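Local coordinates for protein spaetzle C-106 (Drosophila melanogaster, PDB 4LXR), which acts, as a disulfide-linked dimer, as the activated ligand of the Toll receptor in embryonic dorsal-ventral patterning and antifungal defence, at residues C[45-50]-C[68-73]. Residues are numbered along the deposited sequence; the frame is centred on the assembly and turned at random.
Sequences EECEGA and CKQHYT
Strand residues 45-47 and 68-73 run roughly antiparallel at 154°, with Cys-47 beside Gln-70, and their axes come no closer than 6.7 Å. The side-chain amide of Gln-70 reaches across and bonds to the backbone of residues 45-47. Gln-70 OE1 accepts the N-H of Cys-47 at 2.9 Å, the donor tilted 24° from the carbonyl plane. Gln-70 NE2 gives one hydrogen to Glu-45 O at 3.0 Å, in that carbonyl's plane. The other goes to Gln-70's own neighbour, as NE2 meets His-71 O at 3.1 Å. Three hydrogen bonds thus fix the rotation of the amide. CG stands anti to the backbone N, and a bend at chi2 (67°) brings the amide to the backbone of 45-47. This is part of the cystine-knot fold of spaetzle: strand 43-47 pairs with 12-16, strand 67-73 with 95-102, and Gln-70 is one of several links between the two strand pairs, along with the Cys-47–Cys-99 disulfide. Cys-47 points toward strand 68-73. Cys-47 SG packs against Lys-69 O at 3.4 Å. Where residues 49 and 68 face each other, a water donates to Gly-49 O at 2.6 Å and to Cys-68 O at 3.2 Å. Glu-48 turns away and forms a salt bridge with Arg-78 of the Toll chain.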
# COMPACT_ATOMS: atom_id res chain seq x y z
N GLU C 45 -14.93 -3.50 22.56
CA GLU C 45 -14.40 -4.85 22.50
C GLU C 45 -12.98 -4.87 23.04
O GLU C 45 -12.13 -4.12 22.56
CB GLU C 45 -14.42 -5.40 21.07
CG GLU C 45 -13.95 -6.85 20.97
CD GLU C 45 -14.17 -7.44 19.59
OE1 GLU C 45 -13.19 -7.89 18.95
OE2 GLU C 45 -15.34 -7.44 19.16
N GLU C 46 -12.74 -5.71 24.04
CA GLU C 46 -11.42 -5.80 24.68
C GLU C 46 -10.86 -7.19 24.55
O GLU C 46 -11.61 -8.16 24.64
CB GLU C 46 -11.50 -5.46 26.16
CG GLU C 46 -11.68 -3.99 26.47
CD GLU C 46 -11.66 -3.72 27.96
OE1 GLU C 46 -12.36 -4.44 28.70
OE2 GLU C 46 -10.93 -2.79 28.38
N CYS C 47 -9.55 -7.30 24.37
CA CYS C 47 -8.88 -8.59 24.37
C CYS C 47 -9.12 -9.27 25.73
O CYS C 47 -9.02 -8.62 26.77
CB CYS C 47 -7.38 -8.44 24.11
SG CYS C 47 -6.94 -7.79 22.46
N GLU C 48 -9.44 -10.56 25.70
CA GLU C 48 -9.71 -11.31 26.93
C GLU C 48 -8.46 -11.41 27.79
O GLU C 48 -8.54 -11.43 29.02
CB GLU C 48 -10.29 -12.70 26.63
CG GLU C 48 -10.99 -13.35 27.81
CD GLU C 48 -11.43 -14.78 27.55
OE1 GLU C 48 -12.55 -14.99 27.03
OE2 GLU C 48 -10.64 -15.70 27.86
N GLY C 49 -7.29 -11.45 27.15
CA GLY C 49 -6.03 -11.44 27.88
C GLY C 49 -5.03 -10.41 27.37
O GLY C 49 -5.26 -9.77 26.34
N ALA C 50 -3.92 -10.26 28.08
CA ALA C 50 -2.83 -9.39 27.63
C ALA C 50 -1.69 -10.19 26.99
O ALA C 50 -1.18 -11.13 27.59
CB ALA C 50 -2.30 -8.55 28.79
N CYS C 68 -2.03 -11.49 20.29
CA CYS C 68 -3.28 -10.76 20.28
C CYS C 68 -3.03 -9.32 20.75
O CYS C 68 -2.41 -9.09 21.79
CB CYS C 68 -4.32 -11.48 21.14
SG CYS C 68 -4.92 -13.03 20.35
N LYS C 69 -3.51 -8.36 19.97
CA LYS C 69 -3.32 -6.95 20.29
C LYS C 69 -4.65 -6.21 20.40
O LYS C 69 -5.59 -6.48 19.65
CB LYS C 69 -2.46 -6.27 19.23
CG LYS C 69 -1.08 -6.87 19.11
CD LYS C 69 -0.32 -6.75 20.42
CE LYS C 69 0.94 -5.95 20.23
NZ LYS C 69 1.68 -6.48 19.05
N GLN C 70 -4.70 -5.27 21.34
CA GLN C 70 -5.87 -4.44 21.53
C GLN C 70 -5.89 -3.31 20.50
O GLN C 70 -4.90 -2.61 20.34
CB GLN C 70 -5.86 -3.85 22.94
CG GLN C 70 -7.05 -2.95 23.23
CD GLN C 70 -8.35 -3.73 23.27
OE1 GLN C 70 -8.51 -4.64 24.09
NE2 GLN C 70 -9.27 -3.39 22.38
N HIS C 71 -7.01 -3.14 19.81
CA HIS C 71 -7.15 -1.99 18.92
C HIS C 71 -8.13 -0.95 19.43
O HIS C 71 -9.08 -1.27 20.17
CB HIS C 71 -7.55 -2.41 17.51
CG HIS C 71 -6.38 -2.74 16.65
ND1 HIS C 71 -6.29 -2.35 15.33
CD2 HIS C 71 -5.24 -3.42 16.92
CE1 HIS C 71 -5.15 -2.79 14.83
NE2 HIS C 71 -4.50 -3.44 15.77
N TYR C 72 -7.91 0.28 18.99
CA TYR C 72 -8.66 1.42 19.50
C TYR C 72 -9.26 2.28 18.40
O TYR C 72 -8.76 2.34 17.27
CB TYR C 72 -7.75 2.29 20.38
CG TYR C 72 -7.19 1.58 21.60
CD1 TYR C 72 -7.89 1.55 22.80
CD2 TYR C 72 -5.94 0.96 21.56
CE1 TYR C 72 -7.38 0.92 23.92
CE2 TYR C 72 -5.42 0.31 22.68
CZ TYR C 72 -6.14 0.30 23.85
OH TYR C 72 -5.64 -0.33 24.96
N THR C 73 -10.35 2.94 18.74
CA THR C 73 -10.93 3.99 17.92
C THR C 73 -10.82 5.29 18.72
O THR C 73 -11.02 5.28 19.94
CB THR C 73 -12.40 3.67 17.58
OG1 THR C 73 -12.45 2.53 16.71
CG2 THR C 73 -13.07 4.84 16.88
O HOH W 1 -3.74 -10.50 24.39